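Side-chain contacts in Lmo0135 protein (Listeria monocytogenes EGD-e, PDB 5ISU), which probably binds peptides outside the cell and delivers them to an ABC transporter, as the substrate-binding component of the uptake system: residues Ser37-Val40 with Thr41-Gln45; Asp405-Ala408 with Tyr409-Leu412. One frame throughout, in Å; residues are numbered along the deposited sequence.

Contact 1. Residues Ser37-Val40 with Thr41-Gln45; sequences SDRV and TLTIQ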
loop_
_atom_site.group_PDB
_atom_site.type_symbol
_atom_site.label_atom_id
_atom_site.label_comp_id
_atom_site.label_asym_id
_atom_site.label_seq_id
_atom_site.Cartn_x
_atom_site.Cartn_y
_atom_site.Cartn_z
ATOM N N SER A 37 -8.285 4.086 -4.944
ATOM C CA SER A 37 -7.555 2.899 -4.466
ATOM C C SER A 37 -6.420 2.417 -5.398
ATOM O O SER A 37 -5.518 1.736 -4.933
ATOM C CB SER A 37 -8.529 1.738 -4.157
ATOM O OG SER A 37 -9.280 1.382 -5.299
ATOM N N ASP A 38 -6.452 2.755 -6.690
ATOM C CA ASP A 38 -5.381 2.316 -7.610
ATOM C C ASP A 38 -4.155 3.278 -7.542
ATOM O O ASP A 38 -4.267 4.399 -7.065
ATOM C CB ASP A 38 -5.890 2.198 -9.048
ATOM C CG ASP A 38 -6.299 3.546 -9.630
ATOM O OD1 ASP A 38 -7.220 4.173 -9.050
ATOM O OD2 ASP A 38 -5.706 3.979 -10.656
ATOM N N ARG A 39 -3.006 2.819 -8.037
ATOM C CA ARG A 39 -1.749 3.581 -7.977
ATOM C C ARG A 39 -1.793 4.932 -8.688
ATOM O O ARG A 39 -1.354 5.941 -8.119
ATOM C CB ARG A 39 -0.567 2.710 -8.468
ATOM C CG ARG A 39 0.735 3.462 -8.758
ATOM C CD ARG A 39 1.953 2.545 -8.942
ATOM N NE ARG A 39 2.623 2.198 -7.671
ATOM C CZ ARG A 39 2.419 1.104 -6.930
ATOM N NH1 ARG A 39 3.108 0.949 -5.802
ATOM N NH2 ARG A 39 1.548 0.157 -7.289
ATOM N N VAL A 40 -2.379 4.980 -9.882
ATOM C CA VAL A 40 -2.416 6.223 -10.643
ATOM C C VAL A 40 -3.320 7.268 -10.013
ATOM O O VAL A 40 -2.923 8.432 -9.871
ATOM C CB VAL A 40 -2.797 5.993 -12.109
ATOM C CG1 VAL A 40 -2.833 7.327 -12.858
ATOM C CG2 VAL A 40 -1.804 5.045 -12.755
ATOM N N THR A 41 -4.509 6.857 -9.600
ATOM C CA THR A 41 -5.449 7.792 -9.008
ATOM C C THR A 41 -4.899 8.350 -7.698
ATOM O O THR A 41 -5.045 9.546 -7.414
ATOM C CB THR A 41 -6.830 7.139 -8.732
ATOM O OG1 THR A 41 -7.323 6.516 -9.915
ATOM C CG2 THR A 41 -7.831 8.157 -8.289
ATOM N N LEU A 42 -4.289 7.485 -6.895
ATOM C CA LEU A 42 -3.727 7.930 -5.617
ATOM C C LEU A 42 -2.570 8.900 -5.831
ATOM O O LEU A 42 -2.388 9.832 -5.057
ATOM C CB LEU A 42 -3.272 6.728 -4.757
ATOM C CG LEU A 42 -4.391 5.937 -4.072
ATOM C CD1 LEU A 42 -3.908 4.631 -3.445
ATOM C CD2 LEU A 42 -5.081 6.795 -3.021
ATOM N N THR A 43 -1.788 8.660 -6.880
ATOM C CA THR A 43 -0.646 9.496 -7.195
ATOM C C THR A 43 -1.132 10.904 -7.532
ATOM O O THR A 43 -0.572 11.889 -7.059
ATOM C CB THR A 43 0.151 8.899 -8.381
ATOM O OG1 THR A 43 0.626 7.603 -8.033
ATOM C CG2 THR A 43 1.350 9.769 -8.764
ATOM N N ILE A 44 -2.211 10.985 -8.310
ATOM C CA ILE A 44 -2.770 12.281 -8.710
ATOM C C ILE A 44 -3.462 12.945 -7.518
ATOM O O ILE A 44 -3.278 14.156 -7.267
ATOM C CB ILE A 44 -3.673 12.150 -9.959
ATOM C CG1 ILE A 44 -2.811 11.670 -11.134
ATOM C CG2 ILE A 44 -4.334 13.480 -10.290
ATOM C CD1 ILE A 44 -3.551 11.425 -12.420
ATOM N N GLN A 45 -4.184 12.149 -6.740
ATOM C CA GLN A 45 -4.857 12.665 -5.543
ATOM C C GLN A 45 -3.898 13.326 -4.545
ATOM O O GLN A 45 -4.234 14.329 -3.923
ATOM C CB GLN A 45 -5.605 11.531 -4.864
ATOM C CG GLN A 45 -6.026 11.815 -3.436
ATOM C CD GLN A 45 -6.773 10.640 -2.842
ATOM O OE1 GLN A 45 -7.750 10.186 -3.413
ATOM N NE2 GLN A 45 -6.316 10.147 -1.700
#
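Arg39 O is gripped twice by one residue a turn further on: Thr43 OG1 lies 2.6 Å from Arg39 O, and Thr43 N lies 3.0 Å from the same Arg39 O. The two donors reach that oxygen from opposite faces of its carbonyl plane, the hydroxyl tilted 35° from it. Thr43 can close this pair because its OG1 stands beside its own backbone N (chi1 -61°), directed back along the helix, while CG2 takes the position anti to that nitrogen. The guanidinium of Arg39 extends away from this site and forms a salt bridge with Glu255.

At the start of helix 39-48, Asp38 occupies the N-cap. Its OD2 accepts a capping bond from Thr41 N at 3.3 Å, the amide arriving from above the carboxylate plane and well outside it. The other oxygen, Asp38 OD1, takes the hydroxyl of Thr41 OG1, modelled at 2.5 Å, a length too short to be trusted exactly. Both carboxylate oxygens are thus engaged by the third residue of the helix, with the two side chains crossing at about a right angle. Thr41 OG1 is also hydrogen-bonded to Glu29 N, which ties the cap to a neighbouring loop.

Leu42 N bonds to Asp38 O at 3.1 Å. With CG beside its backbone N (chi1 -76°), the leucine reaches back along the chain, and Leu42 CD1 lies 3.6 Å from Ser37 O. On the buried side Val40 and Ile44 run side by side, Val40 CG1 4.2 Å from Ile44 CD1. Thr43 and Ile44 both touch Phe211 of strand 208-213.

Contact 2. Residues Asp405-Ala408 with Tyr409-Leu412; sequences DPDA and YKSL
Asp407 and Lys410 form a salt bridge three residues apart, with Lys410 NZ 3.0 Å from Asp407 OD1. Asp407 OD2 is 3.4 Å from the same Lys410 NZ, and both hydrogen bonds within the pair are weak. With CG beside its backbone N (chi1 -74°), the lysine has Lys410 CG 3.2 Å from Asp407 O; the bend at chi3 (-57°) then turns the chain back to the carboxylate, Lys410 CE lying 3.0 Å from Asp407 OD1.

Behind this pair the backbone has 3-10 spacing: Tyr409 N donates to Pro406 O at 3.1 Å and Lys410 N to Asp407 O at 3.2 Å. In both bonds the donor stands 55° out of the carbonyl plane. The Tyr409 ring meets Asp405 O with its edge.

One step further out, Asp405 OD1 uses its anti lone pair to accept from Asp407 N at 2.7 Å, an Asx turn that starts the 3-10 segment and positions Asp407. The other oxygen, Asp405 OD2, is salt-bridged to Arg445. Tyr409 OH is hydrogen-bonded to both Thr310 and Thr307. The turn, which follows strand 395-400, has Pro406 and Asp407 against Tyr449 of helix 442-458, and Tyr409 and Lys410 against Trp433 of helix 427-438.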
loop_
_atom_site.group_PDB
_atom_site.type_symbol
_atom_site.label_atom_id
_atom_site.label_comp_id
_atom_site.label_asym_id
_atom_site.label_seq_id
_atom_site.Cartn_x
_atom_site.Cartn_y
_atom_site.Cartn_z
ATOM N N ASP A 405 -0.886 0.109 10.862
ATOM C CA ASP A 405 -1.485 -0.598 11.987
ATOM C C ASP A 405 -1.727 -2.048 11.578
ATOM O O ASP A 405 -2.338 -2.306 10.536
ATOM C CB ASP A 405 -2.778 0.071 12.487
ATOM C CG ASP A 405 -3.305 -0.571 13.810
ATOM O OD1 ASP A 405 -3.777 -1.750 13.787
ATOM O OD2 ASP A 405 -3.260 0.109 14.875
ATOM N N PRO A 406 -1.271 -3.004 12.418
ATOM C CA PRO A 406 -1.422 -4.420 12.073
ATOM C C PRO A 406 -2.869 -4.908 11.959
ATOM O O PRO A 406 -3.106 -5.944 11.363
ATOM C CB PRO A 406 -0.676 -5.136 13.207
ATOM C CG PRO A 406 -0.753 -4.188 14.365
ATOM C CD PRO A 406 -0.685 -2.826 13.769
ATOM N N ASP A 407 -3.828 -4.173 12.498
ATOM C CA ASP A 407 -5.246 -4.600 12.402
ATOM C C ASP A 407 -5.721 -4.685 10.939
ATOM O O ASP A 407 -6.572 -5.504 10.608
ATOM C CB ASP A 407 -6.151 -3.644 13.159
ATOM C CG ASP A 407 -7.610 -4.106 13.183
ATOM O OD1 ASP A 407 -7.899 -5.192 13.740
ATOM O OD2 ASP A 407 -8.478 -3.361 12.679
ATOM N N ALA A 408 -5.153 -3.863 10.058
ATOM C CA ALA A 408 -5.553 -3.899 8.649
ATOM C C ALA A 408 -5.214 -5.243 7.964
ATOM O O ALA A 408 -5.821 -5.596 6.951
ATOM C CB ALA A 408 -4.931 -2.724 7.875
ATOM N N TYR A 409 -4.277 -5.998 8.542
ATOM C CA TYR A 409 -3.856 -7.277 7.983
ATOM C C TYR A 409 -4.834 -8.414 8.242
ATOM O O TYR A 409 -4.660 -9.491 7.680
ATOM C CB TYR A 409 -2.488 -7.683 8.532
ATOM C CG TYR A 409 -1.299 -6.816 8.145
ATOM C CD1 TYR A 409 -1.142 -5.529 8.642
ATOM C CD2 TYR A 409 -0.269 -7.337 7.380
ATOM C CE1 TYR A 409 -0.025 -4.769 8.330
ATOM C CE2 TYR A 409 0.845 -6.589 7.062
ATOM C CZ TYR A 409 0.970 -5.313 7.545
ATOM O OH TYR A 409 2.105 -4.587 7.213
ATOM N N LYS A 410 -5.842 -8.191 9.079
ATOM C CA LYS A 410 -6.851 -9.233 9.383
ATOM C C LYS A 410 -7.484 -9.910 8.174
ATOM O O LYS A 410 -7.704 -11.124 8.194
ATOM C CB LYS A 410 -8.015 -8.645 10.182
ATOM C CG LYS A 410 -7.720 -8.338 11.631
ATOM C CD LYS A 410 -8.972 -7.920 12.404
ATOM C CE LYS A 410 -9.660 -6.709 11.788
ATOM N NZ LYS A 410 -10.589 -6.088 12.774
ATOM N N SER A 411 -7.808 -9.108 7.152
ATOM C CA SER A 411 -8.478 -9.577 5.928
ATOM C C SER A 411 -7.630 -10.558 5.086
ATOM O O SER A 411 -8.111 -11.135 4.102
ATOM C CB SER A 411 -8.913 -8.367 5.083
ATOM O OG SER A 411 -7.792 -7.552 4.725
ATOM N N LEU A 412 -6.371 -10.733 5.483
ATOM C CA LEU A 412 -5.451 -11.666 4.824
ATOM C C LEU A 412 -5.209 -12.914 5.671
ATOM O O LEU A 412 -4.609 -13.875 5.181
ATOM C CB LEU A 412 -4.095 -10.991 4.587
ATOM C CG LEU A 412 -4.045 -9.809 3.623
ATOM C CD1 LEU A 412 -2.980 -8.813 4.050
ATOM C CD2 LEU A 412 -3.825 -10.283 2.198
#

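Contact 1 precedes contact 2 along the chain, and the two do not touch: their centres are 21 Å apart and their nearest atoms about 13 Å. Each uses an aspartate near the start of a helical turn to accept a backbone N-H, but in residues 37-45 the aspartate is the N-cap of a regular helix, whereas residues 405-412 combine an Asx turn with 3-10 geometry. Their surroundings differ too. Contact 1 lies against strand 208-213 of a four-stranded mixed sheet; contact 2 lies against helices 427-438 and 442-458. Arg39 nevertheless reaches Glu255 on strand 248-263, which pairs with strand 395-400, the strand preceding contact 2.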